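Local atomic coordinates of Endonuclease/exonuclease/phosphatase domain-containing protein (Enterococcus faecalis, PDB entry 3L1W), a protein that is of unknown function but belongs to the endonuclease/exonuclease/phosphatase family of DNase I-like fold and possibly acts as a 3'-5' RNA exonuclease. Residues A[73-81]-A[111-120]; A[125-135]-A[159-168]. One frame throughout, in Å; residues are numbered along the deposited sequence.

Contact 1: A[73-81]-A[111-120]. With EDO (1,2-ethanediol), chain K.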
loop_
_atom_site.group_PDB
_atom_site.type_symbol
_atom_site.label_atom_id
_atom_site.label_comp_id
_atom_site.label_asym_id
_atom_site.label_seq_id
_atom_site.Cartn_x
_atom_site.Cartn_y
_atom_site.Cartn_z
ATOM N N GLY A 73 9.522 3.754 -24.745
ATOM C CA GLY A 73 8.278 4.494 -24.801
ATOM C C GLY A 73 7.646 4.809 -23.460
ATOM O O GLY A 73 8.232 4.605 -22.395
ATOM N N LEU A 74 6.431 5.332 -23.544
ATOM C CA LEU A 74 5.633 5.698 -22.387
ATOM C C LEU A 74 4.327 4.936 -22.472
ATOM O O LEU A 74 3.920 4.499 -23.552
ATOM C CB LEU A 74 5.323 7.189 -22.407
ATOM C CG LEU A 74 6.499 8.155 -22.459
ATOM C CD1 LEU A 74 6.006 9.599 -22.516
ATOM C CD2 LEU A 74 7.429 7.936 -21.255
ATOM N N ALA A 75 3.661 4.770 -21.334
ATOM C CA ALA A 75 2.341 4.163 -21.340
ATOM C C ALA A 75 1.451 4.879 -20.355
ATOM O O ALA A 75 1.923 5.488 -19.384
ATOM C CB ALA A 75 2.425 2.660 -20.986
ATOM N N ILE A 76 0.154 4.826 -20.616
ATOM C CA ILE A 76 -0.819 5.178 -19.600
ATOM C C ILE A 76 -1.696 3.959 -19.411
ATOM O O ILE A 76 -2.347 3.507 -20.348
ATOM C CB ILE A 76 -1.679 6.390 -20.008
ATOM C CG1 ILE A 76 -0.790 7.614 -20.224
ATOM C CG2 ILE A 76 -2.719 6.681 -18.908
ATOM C CD1 ILE A 76 -1.530 8.818 -20.789
ATOM N N LEU A 77 -1.647 3.390 -18.209
ATOM C CA LEU A 77 -2.488 2.254 -17.875
ATOM C C LEU A 77 -3.745 2.810 -17.241
ATOM O O LEU A 77 -3.679 3.733 -16.429
ATOM C CB LEU A 77 -1.774 1.343 -16.866
ATOM C CG LEU A 77 -0.407 0.801 -17.275
ATOM C CD1 LEU A 77 0.170 -0.094 -16.182
ATOM C CD2 LEU A 77 -0.511 0.043 -18.596
ATOM N N TYR A 78 -4.895 2.260 -17.600
ATOM C CA TYR A 78 -6.137 2.706 -16.974
ATOM C C TYR A 78 -7.158 1.589 -16.875
ATOM O O TYR A 78 -7.134 0.623 -17.642
ATOM C CB TYR A 78 -6.718 3.939 -17.692
ATOM C CG TYR A 78 -7.108 3.710 -19.135
ATOM C CD1 TYR A 78 -8.434 3.500 -19.491
ATOM C CD2 TYR A 78 -6.150 3.705 -20.135
ATOM C CE1 TYR A 78 -8.794 3.303 -20.821
ATOM C CE2 TYR A 78 -6.506 3.507 -21.469
ATOM C CZ TYR A 78 -7.825 3.304 -21.792
ATOM O OH TYR A 78 -8.171 3.104 -23.110
ATOM N N ASN A 79 -8.051 1.727 -15.906
ATOM C CA ASN A 79 -9.120 0.756 -15.687
ATOM C C ASN A 79 -10.399 1.308 -16.291
ATOM O O ASN A 79 -10.921 2.317 -15.814
ATOM C CB ASN A 79 -9.297 0.545 -14.180
ATOM C CG ASN A 79 -10.420 -0.419 -13.839
ATOM O OD1 ASN A 79 -11.298 -0.685 -14.652
ATOM N ND2 ASN A 79 -10.397 -0.941 -12.615
ATOM N N GLU A 80 -10.900 0.661 -17.342
ATOM C CA GLU A 80 -12.068 1.165 -18.061
ATOM C C GLU A 80 -13.361 1.196 -17.247
ATOM O O GLU A 80 -14.303 1.909 -17.606
ATOM C CB GLU A 80 -12.258 0.392 -19.367
ATOM C CG GLU A 80 -11.220 0.759 -20.424
ATOM C CD GLU A 80 -11.376 -0.039 -21.705
ATOM O OE1 GLU A 80 -12.517 -0.180 -22.187
ATOM O OE2 GLU A 80 -10.354 -0.521 -22.232
ATOM N N GLN A 81 -13.409 0.453 -16.150
ATOM C CA GLN A 81 -14.570 0.521 -15.269
ATOM C C GLN A 81 -14.544 1.790 -14.424
ATOM O O GLN A 81 -15.547 2.152 -13.815
ATOM C CB GLN A 81 -14.617 -0.685 -14.333
ATOM C CG GLN A 81 -14.908 -2.008 -15.003
ATOM C CD GLN A 81 -15.264 -3.082 -13.983
ATOM O OE1 GLN A 81 -14.395 -3.804 -13.492
ATOM N NE2 GLN A 81 -16.549 -3.173 -13.644
ATOM N N ILE A 111 9.273 11.925 -26.132
ATOM C CA ILE A 111 7.881 12.170 -26.455
ATOM C C ILE A 111 7.087 12.499 -25.208
ATOM O O ILE A 111 7.517 12.237 -24.081
ATOM C CB ILE A 111 7.223 10.963 -27.149
ATOM C CG1 ILE A 111 7.278 9.728 -26.249
ATOM C CG2 ILE A 111 7.891 10.691 -28.506
ATOM C CD1 ILE A 111 6.249 8.668 -26.624
ATOM N N ALA A 112 5.930 13.104 -25.420
ATOM C CA ALA A 112 4.907 13.142 -24.391
ATOM C C ALA A 112 3.722 12.353 -24.901
ATOM O O ALA A 112 3.394 12.386 -26.092
ATOM C CB ALA A 112 4.502 14.571 -24.066
ATOM N N LEU A 113 3.083 11.636 -23.984
ATOM C CA LEU A 113 1.909 10.835 -24.295
ATOM C C LEU A 113 0.778 11.401 -23.455
ATOM O O LEU A 113 0.928 11.570 -22.245
ATOM C CB LEU A 113 2.163 9.370 -23.905
ATOM C CG LEU A 113 0.989 8.383 -24.007
ATOM C CD1 LEU A 113 0.464 8.290 -25.441
ATOM C CD2 LEU A 113 1.344 6.988 -23.453
ATOM N N TRP A 114 -0.356 11.701 -24.079
ATOM C CA TRP A 114 -1.475 12.256 -23.325
ATOM C C TRP A 114 -2.781 11.516 -23.617
ATOM O O TRP A 114 -2.915 10.815 -24.634
ATOM C CB TRP A 114 -1.617 13.759 -23.620
ATOM C CG TRP A 114 -1.900 14.030 -25.073
ATOM C CD1 TRP A 114 -0.987 14.266 -26.060
ATOM C CD2 TRP A 114 -3.189 14.074 -25.701
ATOM N NE1 TRP A 114 -1.627 14.449 -27.263
ATOM C CE2 TRP A 114 -2.979 14.340 -27.066
ATOM C CE3 TRP A 114 -4.498 13.908 -25.237
ATOM C CZ2 TRP A 114 -4.033 14.449 -27.976
ATOM C CZ3 TRP A 114 -5.539 14.017 -26.136
ATOM C CH2 TRP A 114 -5.303 14.287 -27.492
ATOM N N GLY A 115 -3.735 11.668 -22.705
ATOM C CA GLY A 115 -5.067 11.122 -22.891
ATOM C C GLY A 115 -6.110 12.040 -22.294
ATOM O O GLY A 115 -5.883 12.667 -21.250
ATOM N N LEU A 116 -7.248 12.140 -22.973
ATOM C CA LEU A 116 -8.406 12.828 -22.428
ATOM C C LEU A 116 -9.328 11.738 -21.910
ATOM O O LEU A 116 -9.707 10.829 -22.656
ATOM C CB LEU A 116 -9.097 13.663 -23.509
ATOM C CG LEU A 116 -10.167 14.637 -23.011
ATOM C CD1 LEU A 116 -9.534 15.742 -22.160
ATOM C CD2 LEU A 116 -10.941 15.229 -24.184
ATOM N N PHE A 117 -9.659 11.818 -20.625
ATOM C CA PHE A 117 -10.391 10.761 -19.940
ATOM C C PHE A 117 -11.672 11.302 -19.329
ATOM O O PHE A 117 -11.831 12.513 -19.154
ATOM C CB PHE A 117 -9.532 10.157 -18.821
ATOM C CG PHE A 117 -8.373 9.330 -19.316
ATOM C CD1 PHE A 117 -7.134 9.910 -19.546
ATOM C CD2 PHE A 117 -8.529 7.970 -19.553
ATOM C CE1 PHE A 117 -6.066 9.147 -20.004
ATOM C CE2 PHE A 117 -7.466 7.200 -20.008
ATOM C CZ PHE A 117 -6.239 7.783 -20.227
ATOM N N LYS A 118 -12.594 10.403 -19.014
ATOM C CA LYS A 118 -13.731 10.763 -18.180
ATOM C C LYS A 118 -13.922 9.713 -17.115
ATOM O O LYS A 118 -13.887 8.520 -17.412
ATOM C CB LYS A 118 -15.018 10.842 -19.001
ATOM C CG LYS A 118 -15.190 12.103 -19.808
ATOM C CD LYS A 118 -16.600 12.139 -20.374
ATOM C CE LYS A 118 -16.744 13.211 -21.427
ATOM N NZ LYS A 118 -18.037 13.065 -22.122
ATOM N N GLU A 119 -14.143 10.146 -15.878
ATOM C CA GLU A 119 -14.517 9.211 -14.828
ATOM C C GLU A 119 -15.912 8.666 -15.096
ATOM O O GLU A 119 -16.783 9.388 -15.569
ATOM C CB GLU A 119 -14.495 9.897 -13.462
ATOM C CG GLU A 119 -13.111 10.260 -12.981
ATOM C CD GLU A 119 -13.108 10.674 -11.519
ATOM O OE1 GLU A 119 -13.224 9.782 -10.652
ATOM O OE2 GLU A 119 -12.984 11.886 -11.244
ATOM N N THR A 120 -16.125 7.393 -14.780
ATOM C CA THR A 120 -17.417 6.755 -15.008
ATOM C C THR A 120 -18.592 7.580 -14.469
ATOM O O THR A 120 -19.622 7.735 -15.136
ATOM C CB THR A 120 -17.439 5.353 -14.385
ATOM O OG1 THR A 120 -16.375 4.577 -14.947
ATOM C CG2 THR A 120 -18.765 4.663 -14.664
HETATM C C1 EDO K . -0.907 17.310 -30.657
HETATM O O1 EDO K . -1.942 18.198 -30.207
HETATM C C2 EDO K . -0.582 16.328 -29.539
HETATM O O2 EDO K . -0.671 14.971 -29.989
#

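Contact 2: A[125-135]-A[159-168]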
loop_
_atom_site.group_PDB
_atom_site.type_symbol
_atom_site.label_atom_id
_atom_site.label_comp_id
_atom_site.label_asym_id
_atom_site.label_seq_id
_atom_site.Cartn_x
_atom_site.Cartn_y
_atom_site.Cartn_z
ATOM N N PRO A 125 -14.665 15.836 -18.945
ATOM C CA PRO A 125 -13.382 15.183 -19.218
ATOM C C PRO A 125 -12.248 15.811 -18.421
ATOM O O PRO A 125 -12.365 16.942 -17.939
ATOM C CB PRO A 125 -13.153 15.470 -20.709
ATOM C CG PRO A 125 -14.449 15.979 -21.236
ATOM C CD PRO A 125 -15.122 16.642 -20.085
ATOM N N PHE A 126 -11.156 15.070 -18.283
ATOM C CA PHE A 126 -9.916 15.629 -17.758
ATOM C C PHE A 126 -8.733 15.159 -18.596
ATOM O O PHE A 126 -8.799 14.118 -19.263
ATOM C CB PHE A 126 -9.714 15.275 -16.283
ATOM C CG PHE A 126 -9.563 13.802 -16.019
ATOM C CD1 PHE A 126 -10.682 12.990 -15.883
ATOM C CD2 PHE A 126 -8.307 13.228 -15.894
ATOM C CE1 PHE A 126 -10.548 11.631 -15.632
ATOM C CE2 PHE A 126 -8.158 11.872 -15.640
ATOM C CZ PHE A 126 -9.285 11.066 -15.512
ATOM N N LEU A 127 -7.657 15.936 -18.557
ATOM C CA LEU A 127 -6.465 15.650 -19.346
ATOM C C LEU A 127 -5.366 15.022 -18.495
ATOM O O LEU A 127 -5.076 15.501 -17.392
ATOM C CB LEU A 127 -5.949 16.948 -19.980
ATOM C CG LEU A 127 -4.659 16.862 -20.788
ATOM C CD1 LEU A 127 -4.839 15.973 -22.004
ATOM C CD2 LEU A 127 -4.226 18.264 -21.214
ATOM N N VAL A 128 -4.766 13.944 -19.003
ATOM C CA VAL A 128 -3.576 13.351 -18.372
ATOM C C VAL A 128 -2.382 13.492 -19.316
ATOM O O VAL A 128 -2.477 13.141 -20.492
ATOM C CB VAL A 128 -3.790 11.868 -18.069
ATOM C CG1 VAL A 128 -2.500 11.240 -17.516
ATOM C CG2 VAL A 128 -4.947 11.680 -17.092
ATOM N N ILE A 129 -1.263 14.010 -18.806
ATOM C CA ILE A 129 -0.050 14.169 -19.607
ATOM C C ILE A 129 1.078 13.401 -18.929
ATOM O O ILE A 129 1.428 13.693 -17.796
ATOM C CB ILE A 129 0.377 15.651 -19.719
ATOM C CG1 ILE A 129 -0.774 16.520 -20.254
ATOM C CG2 ILE A 129 1.609 15.780 -20.607
ATOM C CD1 ILE A 129 -0.498 18.030 -20.169
ATOM N N ASN A 130 1.627 12.417 -19.635
ATOM C CA ASN A 130 2.715 11.579 -19.131
ATOM C C ASN A 130 4.042 12.232 -19.492
ATOM O O ASN A 130 4.380 12.349 -20.670
ATOM C CB ASN A 130 2.623 10.184 -19.754
ATOM C CG ASN A 130 3.592 9.193 -19.129
ATOM O OD1 ASN A 130 4.587 9.583 -18.523
ATOM N ND2 ASN A 130 3.307 7.904 -19.290
ATOM N N VAL A 131 4.773 12.661 -18.463
ATOM C CA VAL A 131 6.023 13.397 -18.598
ATOM C C VAL A 131 7.265 12.508 -18.451
ATOM O O VAL A 131 7.378 11.762 -17.486
ATOM C CB VAL A 131 6.101 14.466 -17.476
ATOM C CG1 VAL A 131 7.444 15.171 -17.493
ATOM C CG2 VAL A 131 4.949 15.479 -17.623
ATOM N N HIS A 132 8.205 12.600 -19.392
ATOM C CA HIS A 132 9.555 12.105 -19.128
ATOM C C HIS A 132 10.565 13.014 -19.793
ATOM O O HIS A 132 10.824 12.901 -20.990
ATOM C CB HIS A 132 9.755 10.661 -19.598
ATOM C CG HIS A 132 11.013 10.042 -19.073
ATOM N ND1 HIS A 132 11.475 8.810 -19.489
ATOM C CD2 HIS A 132 11.903 10.486 -18.152
ATOM C CE1 HIS A 132 12.602 8.529 -18.856
ATOM N NE2 HIS A 132 12.882 9.528 -18.037
ATOM N N LEU A 133 11.135 13.922 -19.013
ATOM C CA LEU A 133 12.006 14.947 -19.590
ATOM C C LEU A 133 13.425 14.434 -19.697
ATOM O O LEU A 133 13.786 13.469 -19.035
ATOM C CB LEU A 133 11.963 16.235 -18.763
ATOM C CG LEU A 133 10.569 16.832 -18.556
ATOM C CD1 LEU A 133 10.637 18.109 -17.741
ATOM C CD2 LEU A 133 9.896 17.087 -19.900
ATOM N N ASP A 134 14.223 15.100 -20.535
ATOM C CA ASP A 134 15.594 14.700 -20.810
ATOM C C ASP A 134 16.463 14.779 -19.560
ATOM O O ASP A 134 16.318 15.692 -18.753
ATOM C CB ASP A 134 16.174 15.622 -21.892
ATOM C CG ASP A 134 17.037 14.886 -22.883
ATOM O OD1 ASP A 134 16.532 13.967 -23.557
ATOM O OD2 ASP A 134 18.225 15.232 -23.002
ATOM N N HIS A 135 17.368 13.823 -19.394
ATOM C CA HIS A 135 18.274 13.842 -18.248
ATOM C C HIS A 135 19.512 14.704 -18.501
ATOM O O HIS A 135 20.231 15.062 -17.575
ATOM C CB HIS A 135 18.711 12.420 -17.875
ATOM C CG HIS A 135 19.369 11.670 -18.995
ATOM N ND1 HIS A 135 20.701 11.828 -19.317
ATOM C CD2 HIS A 135 18.881 10.748 -19.859
ATOM C CE1 HIS A 135 21.003 11.042 -20.335
ATOM N NE2 HIS A 135 19.917 10.376 -20.684
ATOM N N TYR A 159 -9.375 21.953 -19.731
ATOM C CA TYR A 159 -9.704 20.854 -18.826
ATOM C C TYR A 159 -8.876 20.822 -17.539
ATOM O O TYR A 159 -7.718 21.245 -17.523
ATOM C CB TYR A 159 -9.497 19.496 -19.523
ATOM C CG TYR A 159 -10.206 19.333 -20.846
ATOM C CD1 TYR A 159 -11.579 19.135 -20.901
ATOM C CD2 TYR A 159 -9.499 19.349 -22.040
ATOM C CE1 TYR A 159 -12.229 18.981 -22.114
ATOM C CE2 TYR A 159 -10.141 19.197 -23.258
ATOM C CZ TYR A 159 -11.506 19.008 -23.284
ATOM O OH TYR A 159 -12.151 18.849 -24.487
ATOM N N PRO A 160 -9.455 20.268 -16.463
ATOM C CA PRO A 160 -8.630 19.926 -15.304
ATOM C C PRO A 160 -7.544 18.985 -15.799
ATOM O O PRO A 160 -7.849 18.094 -16.593
ATOM C CB PRO A 160 -9.592 19.155 -14.396
ATOM C CG PRO A 160 -10.956 19.560 -14.844
ATOM C CD PRO A 160 -10.845 19.804 -16.316
ATOM N N THR A 161 -6.308 19.178 -15.354
ATOM C CA THR A 161 -5.184 18.467 -15.957
ATOM C C THR A 161 -4.278 17.857 -14.900
ATOM O O THR A 161 -4.023 18.485 -13.862
ATOM C CB THR A 161 -4.355 19.413 -16.856
ATOM O OG1 THR A 161 -5.169 19.867 -17.946
ATOM C CG2 THR A 161 -3.139 18.686 -17.420
ATOM N N LEU A 162 -3.824 16.627 -15.162
ATOM C CA LEU A 162 -2.853 15.924 -14.324
ATOM C C LEU A 162 -1.571 15.797 -15.142
ATOM O O LEU A 162 -1.543 15.111 -16.172
ATOM C CB LEU A 162 -3.357 14.526 -13.937
ATOM C CG LEU A 162 -4.696 14.483 -13.196
ATOM C CD1 LEU A 162 -5.260 13.058 -13.147
ATOM C CD2 LEU A 162 -4.545 15.063 -11.799
ATOM N N LEU A 163 -0.534 16.496 -14.702
ATOM C CA LEU A 163 0.754 16.505 -15.381
ATOM C C LEU A 163 1.683 15.638 -14.543
ATOM O O LEU A 163 2.112 16.048 -13.461
ATOM C CB LEU A 163 1.278 17.946 -15.462
ATOM C CG LEU A 163 2.653 18.199 -16.087
ATOM C CD1 LEU A 163 2.638 17.950 -17.595
ATOM C CD2 LEU A 163 3.127 19.636 -15.796
HETATM N N MSE A 164 1.976 14.431 -15.024
HETATM C CA MSE A 164 2.561 13.404 -14.159
HETATM C C MSE A 164 3.751 12.745 -14.802
HETATM O O MSE A 164 3.700 12.365 -15.963
HETATM C CB MSE A 164 1.536 12.296 -13.891
HETATM C CG MSE A 164 0.141 12.790 -13.653
HETATM SE SE MSE A 164 -1.111 11.305 -13.445
HETATM C CE MSE A 164 -0.457 10.651 -11.763
ATOM N N GLY A 165 4.817 12.565 -14.042
ATOM C CA GLY A 165 5.900 11.749 -14.543
ATOM C C GLY A 165 7.262 12.084 -13.982
ATOM O O GLY A 165 7.403 12.675 -12.912
ATOM N N ASP A 166 8.265 11.681 -14.743
ATOM C CA ASP A 166 9.648 11.817 -14.346
ATOM C C ASP A 166 10.217 13.090 -14.972
ATOM O O ASP A 166 10.468 13.150 -16.185
ATOM C CB ASP A 166 10.402 10.572 -14.806
ATOM C CG ASP A 166 11.863 10.590 -14.411
ATOM O OD1 ASP A 166 12.379 11.651 -13.988
ATOM O OD2 ASP A 166 12.503 9.525 -14.535
ATOM N N PHE A 167 10.399 14.118 -14.149
ATOM C CA PHE A 167 10.883 15.411 -14.626
ATOM C C PHE A 167 12.399 15.432 -14.732
ATOM O O PHE A 167 12.963 16.363 -15.309
ATOM C CB PHE A 167 10.426 16.552 -13.701
ATOM C CG PHE A 167 8.977 16.916 -13.855
ATOM C CD1 PHE A 167 8.597 18.227 -14.120
ATOM C CD2 PHE A 167 7.997 15.956 -13.727
ATOM C CE1 PHE A 167 7.250 18.556 -14.260
ATOM C CE2 PHE A 167 6.656 16.281 -13.870
ATOM C CZ PHE A 167 6.292 17.578 -14.140
ATOM N N ASN A 168 13.059 14.421 -14.159
ATOM C CA ASN A 168 14.521 14.417 -14.105
ATOM C C ASN A 168 15.079 15.701 -13.498
ATOM O O ASN A 168 16.203 16.098 -13.805
ATOM C CB ASN A 168 15.127 14.190 -15.504
ATOM C CG ASN A 168 15.439 12.721 -15.776
ATOM O OD1 ASN A 168 15.990 12.024 -14.917
ATOM N ND2 ASN A 168 15.109 12.250 -16.975
HETATM O O HOH W 1 16.221 9.689 -18.176
#

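Contact 1: A[73-81]-A[111-120]
Phe117 and Tyr78 meet between the two central sheets of the DNase I-like α/β sandwich, the strand 111-119 coming from one sheet and 73-78 from the other. The strand axes run nearly parallel, 15° apart and 7.4 Å at closest approach, so side chains rather than backbone fill the interface. The two rings form a T-shaped pair with planes at 71°: Phe117 brings its CE2 edge over one face of Tyr78, 3.6 Å from Tyr78 CG and off-centre toward the rim. Tyr78 CG is flanked by both N and C of its own backbone (chi1 62°), a rotation that presents this face to Phe117, while Val83 and Ala85 also touch the tyrosine.

Next along the strand, Ile76 serves two neighbours with separate branches. Its CG2 reaches Phe117 CZ at 3.9 Å, while CG1 lies across the end of Leu113, near CD2. The CD1 tip settles on the backbone at Gly115, which has no side chain of its own to interpose. Leu74 and Ile111 lie alongside with their ends pointing opposite ways, Leu74 CD1 resting 3.4 Å from Ile111 O. That methyl also comes near Leu113 N, which is buried here without a polar partner in the model. Leu113 answers from the other side of the interface: its CD2 methyl presses against the 73-78 backbone, 3.6 Å from Leu74 O.

Trp114 points out of this interface, and its indole NE1 donates to O2 of a 1,2-ethanediol probably left from crystallisation. Past the ends of the strands, an Asx turn from Asn79 OD1 to Gln81 N shapes the loop. There the Thr120 hydroxyl, also bonded to Gln84, donates to Gln81 O, with OG1 2.8 Å away and well above the carbonyl plane.

Contact 2: A[125-135]-A[159-168]
Strands 126-132 and 161-164 run side by side in parallel, joined by a backbone ladder from Leu127 N to Pro160 O through Leu133 N to Asp166 O; helices 138-151 and 153-158 connect them in a β-α-β crossover. On one face of the sheet Leu127 lies alongside Thr161, while Ile129 and Val131 share the CD1 methyl of Leu163. The pair Val131 CG2 and Leu163 CD1 is unusually tight at 3.4 Å. On the other face, where Phe126 and Val128 also touch strand 38-44, Leu162 CD1 packs against the ring of Phe126 and the CG2 branch of Val128.

The chain changes direction at Gly165, and the bond from Asp166 N to Val131 O bends to 141°. Val131 CG1 then forms a CH-π contact over one face of Phe167, 4.1 Å from the ring centroid. Gly165, Asp166, Phe167 and Asn168 match a signature of this family, whose Asp and Asn belong to the active site in relatives. Asp166 is held at both oxygens: OD1 accepts from Asn168 N in an Asx turn, and OD2 from Asn7. The Asn168 amide gives ND2 to Leu133 O at 2.7 Å, with that oxygen only 3° out of the amide plane. Asn168 ND2 also donates to a water, 3.0 Å away, which makes a weak bond to His132 NE2.

How the contacts relate
Contact 1 and contact 2 have centres about 11 Å apart, and both segments of contact 1 precede those of contact 2 along the chain. Strands 111-119 and 126-132 are consecutive strands and antiparallel neighbours, joined by probable backbone bonds such as Phe117 O to Phe126 N. Contact 1 joins the two sheets, whereas contact 2 lies within the sheet that holds 111-119. Asn130 ND2, hydrogen-bonded to Ile41 O, also packs close to Ala75 O, so strand 126-132 meets the other sheet too. Together they illustrate how a DNase I-like sandwich combines face packing with strand pairing, the latter leading to the probable active-site end at Asp166 and Asn168.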